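Local coordinates for quinonprotein alcohol dehydrogenase-like protein (Bacteroides thetaiotaomicron VPI-5482, PDB 4R5O) that is of unknown function but binds calcium ions and joins an immunoglobulin-like beta-sandwich to a seven-bladed beta-propeller, at residues Ile205-Leu210 and Val216-Glu221; Glu195-Val200 and Glu255-Lys260. One frame throughout, in Å; residues are numbered along the deposited sequence.

Contact 1 of 2, residues Ile205-Leu210 and Val216-Glu221; sequences IRRIDL and VRIKNE
The carbonyl oxygen of I205 takes two backbone donors. I218 N, at 2.8 Å from I205 O, lies nearly along the C=O axis, whereas K219 N, 3.1 Å from I205 O, sits on a lone pair in the carbonyl plane, the N-H...O angle being 161°. I205 N returns a bond to K219 O, and R207 and V216 exchange two more. On one face of the sheet R206 and R217 pack with guanidinium planes 18° apart. R217 CD lies over one face of the R206 group, 4.0 Å from R206 NH2; D203 forms a salt bridge with R206 NH2, and N215 OD1 accepts a hydrogen bond from R206 NH1. An alanine for R217 would probably leave a gap over that face, the R206 guanidinium then resting on D203 and N215. On the other face R207, bent at its third torsion (chi3 60°), brings NH1 to 3.5 Å from I218 CD1 and NH2 to 3.8 Å from V216 CG2; NH1 also bonds L256 O and A259 O. I205 CD1 meets K219 CD at 3.9 Å. I218 and K219 both pair with the single residue I205, a classic beta bulge in the hairpin of a blade's last two strands.

Contact 2 of 2, residues Glu195-Val200 and Glu255-Lys260; sequences EQYGLV and ELIAAK
Between one four-stranded blade of the propeller and the short helix 253-258, which follows strand 246-252 of the next sheet, lies a small apolar seam. Strand 197-201, the second strand of its four-stranded sheet, supplies Y197 and L199; as alternate residues of an extended strand, both send their side chains to the helix, while G198 between them takes no part. The helix answers with the consecutive pair L256 and I257, and the order is reversed: Y197 meets I257 and L199 meets L256.

In the first pair the branch methyl of I257 does the work. I257 CG2 approaches the tyrosine obliquely and lies 3.7 Å from Y197 CE2, then 3.9 Å from Y197 CD2, with I257 CG1 farther along the same flank at 4.1 Å from Y197 CD2. The tyrosine ring swings there because its CG stands anti to the carbonyl carbon (chi1 -64°). Q196 CG lies 3.4 Å above one face of the Y197 ring, toward the rim, and R207 and D209 of strand 204-209 also touch this side chain. I257 leans in addition on N194.

The second pair is more buried and slighter: L199 CD1 and L256 CD1 meet methyl to methyl at 3.8 Å, the two side chains crossing at about a right angle. L199 is packed between L256, I205 and T191, and P265 lies against L256.

A259, just past the helix, still has its N bonded to E255 O. Only 183 Å² is buried here, summed over both segments, and the touching atoms are all carbon. Such a contact rests on dispersion and the exclusion of water, so it fixes how close strand and helix come rather than giving them a directional bond.

Overall arrangement
Contact 1 is nested inside the chain loop that contact 2 closes, and their centres lie about 7 Å apart. Strands 197-201 and 204-209 are neighbours in one sheet, so the two contacts share a blade; a probable hydrogen bond of 2.8 Å between L210 N and Q196 O lies just beyond the ends of these strands. R207 NH1, 2.7 Å from A259 O in a probable hydrogen bond, ties the hairpin to the backbone just after the helix. D252, a calcium site seen for this protein but with no ion bound to it in this chain of the model, lies about 6 Å from L256 and about 11 Å from I205, side chain to side chain. Separately, a calcium ion sits about 10 Å from the I257 side chain.

Contact 1 of 2, residues Ile205-Leu210 and Val216-Glu221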
ATOM      1  N   ILE A 205     -16.047 -15.368  -8.171  1.00 38.93           N
ATOM      2  CA  ILE A 205     -15.294 -14.422  -9.013  1.00 37.21           C
ATOM      3  C   ILE A 205     -16.185 -13.250  -9.417  1.00 41.27           C
ATOM      4  O   ILE A 205     -17.271 -13.435  -9.988  1.00 39.22           O
ATOM      5  CB  ILE A 205     -14.683 -15.084 -10.292  1.00 38.62           C
ATOM      6  CG1 ILE A 205     -13.878 -16.353  -9.945  1.00 38.85           C
ATOM      7  CG2 ILE A 205     -13.855 -14.064 -11.105  1.00 36.39           C
ATOM      8  CD1 ILE A 205     -13.555 -17.199 -11.093  1.00 45.68           C
ATOM      9  N   ARG A 206     -15.667 -12.036  -9.176  1.00 37.54           N
ATOM     10  CA  ARG A 206     -16.291 -10.774  -9.563  1.00 35.54           C
ATOM     11  C   ARG A 206     -15.375  -9.994 -10.458  1.00 37.82           C
ATOM     12  O   ARG A 206     -14.199  -9.863 -10.128  1.00 37.00           O
ATOM     13  CB  ARG A 206     -16.654  -9.919  -8.342  1.00 31.83           C
ATOM     14  CG  ARG A 206     -17.567 -10.575  -7.362  1.00 34.97           C
ATOM     15  CD  ARG A 206     -17.435  -9.827  -6.074  1.00 44.69           C
ATOM     16  NE  ARG A 206     -18.297 -10.364  -5.026  1.00 40.29           N
ATOM     17  CZ  ARG A 206     -19.515  -9.906  -4.767  1.00 54.68           C
ATOM     18  NH1 ARG A 206     -20.031  -8.912  -5.494  1.00 39.24           N
ATOM     19  NH2 ARG A 206     -20.234 -10.438  -3.788  1.00 36.26           N
ATOM     20  N   ARG A 207     -15.890  -9.480 -11.583  1.00 34.45           N
ATOM     21  CA  ARG A 207     -15.124  -8.587 -12.448  1.00 33.86           C
ATOM     22  C   ARG A 207     -15.406  -7.197 -12.012  1.00 38.46           C
ATOM     23  O   ARG A 207     -16.570  -6.858 -11.846  1.00 40.65           O
ATOM     24  CB  ARG A 207     -15.452  -8.790 -13.942  1.00 33.57           C
ATOM     25  CG  ARG A 207     -14.632  -7.871 -14.871  1.00 32.11           C
ATOM     26  CD  ARG A 207     -14.988  -8.020 -16.332  1.00 39.94           C
ATOM     27  NE  ARG A 207     -16.387  -7.699 -16.610  1.00 41.75           N
ATOM     28  CZ  ARG A 207     -17.340  -8.600 -16.849  1.00 57.71           C
ATOM     29  NH1 ARG A 207     -17.044  -9.897 -16.906  1.00 42.00           N
ATOM     30  NH2 ARG A 207     -18.586  -8.211 -17.071  1.00 41.94           N
ATOM     31  N   ILE A 208     -14.386  -6.391 -11.814  1.00 34.38           N
ATOM     32  CA  ILE A 208     -14.580  -4.990 -11.432  1.00 33.74           C
ATOM     33  C   ILE A 208     -14.007  -4.092 -12.567  1.00 39.78           C
ATOM     34  O   ILE A 208     -12.942  -4.381 -13.120  1.00 37.28           O
ATOM     35  CB  ILE A 208     -13.966  -4.654 -10.018  1.00 35.45           C
ATOM     36  CG1 ILE A 208     -14.303  -3.186  -9.580  1.00 34.58           C
ATOM     37  CG2 ILE A 208     -12.452  -4.989  -9.900  1.00 31.67           C
ATOM     38  CD1 ILE A 208     -14.281  -2.914  -8.107  1.00 35.89           C
ATOM     39  N   ASP A 209     -14.769  -3.049 -12.949  1.00 40.16           N
ATOM     40  CA  ASP A 209     -14.335  -2.043 -13.930  1.00 40.73           C
ATOM     41  C   ASP A 209     -13.480  -1.046 -13.176  1.00 44.59           C
ATOM     42  O   ASP A 209     -13.959  -0.458 -12.212  1.00 45.90           O
ATOM     43  CB  ASP A 209     -15.557  -1.399 -14.623  1.00 43.62           C
ATOM     44  CG  ASP A 209     -15.241  -0.410 -15.732  1.00 53.95           C
ATOM     45  OD1 ASP A 209     -14.524   0.583 -15.465  1.00 55.10           O
ATOM     46  OD2 ASP A 209     -15.796  -0.566 -16.831  1.00 59.62           O
ATOM     47  N   LEU A 210     -12.216  -0.881 -13.551  1.00 39.97           N
ATOM     48  CA  LEU A 210     -11.281  -0.023 -12.799  1.00 38.98           C
ATOM     49  C   LEU A 210     -11.547   1.506 -13.015  1.00 45.67           C
ATOM     50  O   LEU A 210     -10.884   2.319 -12.367  1.00 46.78           O
ATOM     51  CB  LEU A 210      -9.823  -0.356 -13.168  1.00 37.89           C
ATOM     52  CG  LEU A 210      -9.381  -1.793 -12.822  1.00 41.39           C
ATOM     53  CD1 LEU A 210      -7.967  -2.053 -13.237  1.00 42.27           C
ATOM     54  CD2 LEU A 210      -9.543  -2.097 -11.348  1.00 41.07           C
ATOM     55  N   VAL A 216     -19.377  -7.261 -11.454  1.00 43.60           N
ATOM     56  CA  VAL A 216     -20.284  -8.299 -11.963  1.00 42.19           C
ATOM     57  C   VAL A 216     -19.856  -9.575 -11.306  1.00 46.30           C
ATOM     58  O   VAL A 216     -18.676  -9.917 -11.360  1.00 45.50           O
ATOM     59  CB  VAL A 216     -20.309  -8.397 -13.522  1.00 45.20           C
ATOM     60  CG1 VAL A 216     -21.196  -9.540 -13.998  1.00 44.84           C
ATOM     61  CG2 VAL A 216     -20.733  -7.079 -14.173  1.00 44.99           C
ATOM     62  N   ARG A 217     -20.794 -10.265 -10.667  1.00 43.91           N
ATOM     63  CA  ARG A 217     -20.532 -11.539 -10.017  1.00 44.91           C
ATOM     64  C   ARG A 217     -20.678 -12.642 -11.078  1.00 49.75           C
ATOM     65  O   ARG A 217     -21.787 -13.026 -11.431  1.00 52.09           O
ATOM     66  CB  ARG A 217     -21.481 -11.702  -8.818  1.00 47.99           C
ATOM     67  CG  ARG A 217     -21.090 -12.783  -7.866  1.00 55.17           C
ATOM     68  CD  ARG A 217     -21.904 -12.738  -6.595  1.00 57.94           C
ATOM     69  NE  ARG A 217     -21.464 -13.809  -5.700  1.00 61.07           N
ATOM     70  CZ  ARG A 217     -22.012 -14.073  -4.526  1.00 77.08           C
ATOM     71  NH1 ARG A 217     -23.047 -13.364  -4.095  1.00 64.02           N
ATOM     72  NH2 ARG A 217     -21.547 -15.064  -3.779  1.00 73.76           N
ATOM     73  N   ILE A 218     -19.540 -13.091 -11.627  1.00 44.99           N
ATOM     74  CA  ILE A 218     -19.464 -14.077 -12.711  1.00 44.74           C
ATOM     75  C   ILE A 218     -19.643 -15.492 -12.170  1.00 47.06           C
ATOM     76  O   ILE A 218     -20.488 -16.237 -12.636  1.00 47.81           O
ATOM     77  CB  ILE A 218     -18.111 -13.936 -13.430  1.00 47.95           C
ATOM     78  CG1 ILE A 218     -17.963 -12.570 -14.087  1.00 47.20           C
ATOM     79  CG2 ILE A 218     -17.939 -15.050 -14.446  1.00 51.51           C
ATOM     80  CD1 ILE A 218     -16.461 -12.309 -14.372  1.00 60.18           C
ATOM     81  N   LYS A 219     -18.844 -15.859 -11.202  1.00 42.69           N
ATOM     82  CA  LYS A 219     -18.904 -17.171 -10.583  1.00 41.69           C
ATOM     83  C   LYS A 219     -19.253 -16.981  -9.118  1.00 45.60           C
ATOM     84  O   LYS A 219     -18.702 -16.111  -8.434  1.00 43.21           O
ATOM     85  CB  LYS A 219     -17.567 -17.917 -10.787  1.00 43.17           C
ATOM     86  CG  LYS A 219     -17.545 -19.361 -10.288  1.00 47.71           C
ATOM     87  CD  LYS A 219     -16.229 -20.006 -10.645  1.00 59.06           C
ATOM     88  CE  LYS A 219     -16.153 -21.462 -10.275  1.00 74.27           C
ATOM     89  NZ  LYS A 219     -14.836 -22.058 -10.649  1.00 84.56           N
ATOM     90  N   ASN A 220     -20.199 -17.777  -8.652  1.00 46.50           N
ATOM     91  CA  ASN A 220     -20.668 -17.721  -7.276  1.00 47.67           C
ATOM     92  C   ASN A 220     -20.339 -19.065  -6.638  1.00 52.72           C
ATOM     93  O   ASN A 220     -20.986 -20.066  -6.925  1.00 53.39           O
ATOM     94  CB  ASN A 220     -22.163 -17.368  -7.265  1.00 51.30           C
ATOM     95  CG  ASN A 220     -22.783 -17.086  -5.935  1.00 91.52           C
ATOM     96  OD1 ASN A 220     -22.311 -17.520  -4.875  1.00 95.47           O
ATOM     97  ND2 ASN A 220     -23.882 -16.343  -5.971  1.00 84.88           N
ATOM     98  N   GLU A 221     -19.253 -19.098  -5.853  1.00 49.23           N
ATOM     99  CA  GLU A 221     -18.758 -20.291  -5.173  1.00 48.83           C
ATOM    100  C   GLU A 221     -18.266 -19.887  -3.811  1.00 53.94           C
ATOM    101  O   GLU A 221     -17.305 -19.142  -3.710  1.00 53.19           O
ATOM    102  CB  GLU A 221     -17.660 -20.991  -5.995  1.00 49.76           C
ATOM    103  CG  GLU A 221     -17.159 -22.300  -5.399  1.00 54.29           C
ATOM    104  CD  GLU A 221     -16.137 -23.051  -6.234  1.00 68.63           C
ATOM    105  OE1 GLU A 221     -16.312 -23.139  -7.469  1.00 53.98           O
ATOM    106  OE2 GLU A 221     -15.208 -23.636  -5.634  1.00 68.26           O
TER

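Contact 2 of 2, residues Glu195-Val200 and Glu255-Lys260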
ATOM      1  N   GLU A 195      -5.650  -2.443 -17.841  1.00 44.38           N
ATOM      2  CA  GLU A 195      -5.918  -1.060 -17.430  1.00 44.06           C
ATOM      3  C   GLU A 195      -7.376  -0.817 -17.114  1.00 46.19           C
ATOM      4  O   GLU A 195      -7.693   0.107 -16.345  1.00 45.07           O
ATOM      5  CB  GLU A 195      -5.510  -0.046 -18.520  1.00 46.47           C
ATOM      6  CG  GLU A 195      -4.084  -0.105 -19.041  1.00 63.16           C
ATOM      7  CD  GLU A 195      -3.649   1.107 -19.852  1.00101.29           C
ATOM      8  OE1 GLU A 195      -4.428   2.084 -19.962  1.00 91.85           O
ATOM      9  OE2 GLU A 195      -2.488   1.107 -20.321  1.00112.42           O
ATOM     10  N   GLN A 196      -8.266  -1.620 -17.735  1.00 41.47           N
ATOM     11  CA  GLN A 196      -9.699  -1.429 -17.646  1.00 40.80           C
ATOM     12  C   GLN A 196     -10.368  -2.339 -16.579  1.00 42.23           C
ATOM     13  O   GLN A 196     -11.340  -1.903 -15.961  1.00 39.51           O
ATOM     14  CB  GLN A 196     -10.300  -1.712 -19.045  1.00 43.05           C
ATOM     15  CG  GLN A 196     -11.826  -1.495 -19.221  1.00 70.98           C
ATOM     16  CD  GLN A 196     -12.398  -0.099 -19.048  1.00 92.69           C
ATOM     17  OE1 GLN A 196     -11.692   0.909 -18.883  1.00 89.47           O
ATOM     18  NE2 GLN A 196     -13.720  -0.011 -19.131  1.00 84.18           N
ATOM     19  N   TYR A 197      -9.874  -3.577 -16.366  1.00 39.93           N
ATOM     20  CA  TYR A 197     -10.541  -4.510 -15.464  1.00 38.74           C
ATOM     21  C   TYR A 197      -9.642  -5.172 -14.455  1.00 40.59           C
ATOM     22  O   TYR A 197      -8.467  -5.414 -14.699  1.00 40.86           O
ATOM     23  CB  TYR A 197     -11.193  -5.636 -16.283  1.00 40.92           C
ATOM     24  CG  TYR A 197     -12.295  -5.156 -17.194  1.00 42.83           C
ATOM     25  CD1 TYR A 197     -13.542  -4.808 -16.687  1.00 43.48           C
ATOM     26  CD2 TYR A 197     -12.106  -5.088 -18.573  1.00 44.90           C
ATOM     27  CE1 TYR A 197     -14.560  -4.353 -17.516  1.00 43.78           C
ATOM     28  CE2 TYR A 197     -13.129  -4.659 -19.419  1.00 46.34           C
ATOM     29  CZ  TYR A 197     -14.351  -4.280 -18.879  1.00 56.79           C
ATOM     30  OH  TYR A 197     -15.388  -3.875 -19.680  1.00 65.36           O
ATOM     31  N   GLY A 198     -10.277  -5.556 -13.354  1.00 36.80           N
ATOM     32  CA  GLY A 198      -9.692  -6.335 -12.267  1.00 35.57           C
ATOM     33  C   GLY A 198     -10.636  -7.437 -11.829  1.00 37.85           C
ATOM     34  O   GLY A 198     -11.762  -7.529 -12.320  1.00 38.47           O
ATOM     35  N   LEU A 199     -10.196  -8.292 -10.914  1.00 35.06           N
ATOM     36  CA  LEU A 199     -11.030  -9.368 -10.348  1.00 34.49           C
ATOM     37  C   LEU A 199     -11.028  -9.300  -8.857  1.00 36.91           C
ATOM     38  O   LEU A 199      -9.973  -9.101  -8.265  1.00 37.79           O
ATOM     39  CB  LEU A 199     -10.597 -10.787 -10.765  1.00 34.76           C
ATOM     40  CG  LEU A 199     -10.540 -11.205 -12.207  1.00 40.00           C
ATOM     41  CD1 LEU A 199      -9.872 -12.577 -12.282  1.00 40.88           C
ATOM     42  CD2 LEU A 199     -11.942 -11.215 -12.887  1.00 40.57           C
ATOM     43  N   VAL A 200     -12.191  -9.469  -8.244  1.00 32.44           N
ATOM     44  CA  VAL A 200     -12.323  -9.524  -6.794  1.00 31.20           C
ATOM     45  C   VAL A 200     -12.904 -10.900  -6.481  1.00 34.05           C
ATOM     46  O   VAL A 200     -13.937 -11.288  -7.035  1.00 33.23           O
ATOM     47  CB  VAL A 200     -13.138  -8.342  -6.198  1.00 34.94           C
ATOM     48  CG1 VAL A 200     -13.439  -8.582  -4.712  1.00 34.95           C
ATOM     49  CG2 VAL A 200     -12.428  -6.988  -6.421  1.00 33.28           C
ATOM     50  N   GLU A 255     -12.115 -14.500 -21.544  1.00 46.76           N
ATOM     51  CA  GLU A 255     -13.372 -15.113 -21.096  1.00 45.95           C
ATOM     52  C   GLU A 255     -13.896 -14.395 -19.826  1.00 51.24           C
ATOM     53  O   GLU A 255     -15.093 -14.121 -19.725  1.00 53.48           O
ATOM     54  CB  GLU A 255     -13.177 -16.599 -20.848  1.00 46.93           C
ATOM     55  CG  GLU A 255     -14.446 -17.310 -20.431  1.00 55.63           C
ATOM     56  CD  GLU A 255     -14.350 -18.815 -20.269  1.00 77.96           C
ATOM     57  OE1 GLU A 255     -13.239 -19.381 -20.403  1.00 85.57           O
ATOM     58  OE2 GLU A 255     -15.410 -19.436 -20.029  1.00 70.54           O
ATOM     59  N   LEU A 256     -12.989 -14.048 -18.901  1.00 45.96           N
ATOM     60  CA  LEU A 256     -13.291 -13.316 -17.662  1.00 44.59           C
ATOM     61  C   LEU A 256     -13.790 -11.911 -17.945  1.00 46.46           C
ATOM     62  O   LEU A 256     -14.680 -11.449 -17.241  1.00 46.87           O
ATOM     63  CB  LEU A 256     -12.047 -13.233 -16.749  1.00 44.00           C
ATOM     64  CG  LEU A 256     -11.587 -14.545 -16.133  1.00 47.91           C
ATOM     65  CD1 LEU A 256     -10.224 -14.407 -15.563  1.00 48.12           C
ATOM     66  CD2 LEU A 256     -12.539 -15.011 -15.084  1.00 49.23           C
ATOM     67  N   ILE A 257     -13.238 -11.242 -18.972  1.00 41.87           N
ATOM     68  CA  ILE A 257     -13.622  -9.874 -19.358  1.00 40.19           C
ATOM     69  C   ILE A 257     -15.035  -9.873 -19.992  1.00 45.68           C
ATOM     70  O   ILE A 257     -15.823  -8.964 -19.693  1.00 45.82           O
ATOM     71  CB  ILE A 257     -12.568  -9.267 -20.313  1.00 41.25           C
ATOM     72  CG1 ILE A 257     -11.270  -8.943 -19.523  1.00 39.85           C
ATOM     73  CG2 ILE A 257     -13.102  -8.009 -21.016  1.00 40.75           C
ATOM     74  CD1 ILE A 257     -10.075  -8.509 -20.321  1.00 37.98           C
ATOM     75  N   ALA A 258     -15.355 -10.890 -20.817  1.00 41.88           N
ATOM     76  CA  ALA A 258     -16.608 -11.009 -21.581  1.00 41.97           C
ATOM     77  C   ALA A 258     -17.776 -11.641 -20.794  1.00 46.86           C
ATOM     78  O   ALA A 258     -18.934 -11.446 -21.171  1.00 45.54           O
ATOM     79  CB  ALA A 258     -16.353 -11.867 -22.807  1.00 43.17           C
ATOM     80  N   ALA A 259     -17.477 -12.447 -19.770  1.00 45.25           N
ATOM     81  CA  ALA A 259     -18.466 -13.168 -18.975  1.00 45.89           C
ATOM     82  C   ALA A 259     -19.543 -12.238 -18.369  1.00 53.23           C
ATOM     83  O   ALA A 259     -19.223 -11.206 -17.766  1.00 52.96           O
ATOM     84  CB  ALA A 259     -17.770 -13.925 -17.854  1.00 45.90           C
ATOM     85  N   LYS A 260     -20.812 -12.621 -18.546  1.00 51.60           N
ATOM     86  CA  LYS A 260     -21.973 -11.915 -17.989  1.00 51.73           C
ATOM     87  C   LYS A 260     -22.261 -12.471 -16.590  1.00 55.60           C
ATOM     88  O   LYS A 260     -21.711 -13.515 -16.235  1.00 55.02           O
ATOM     89  CB  LYS A 260     -23.209 -12.050 -18.922  1.00 54.48           C
ATOM     90  CG  LYS A 260     -23.077 -11.417 -20.311  1.00 52.45           C
ATOM     91  CD  LYS A 260     -24.189 -11.901 -21.230  1.00 70.05           C
ATOM     92  CE  LYS A 260     -24.020 -11.477 -22.675  1.00 97.20           C
ATOM     93  NZ  LYS A 260     -25.007 -12.130 -23.596  1.00104.67           N
TER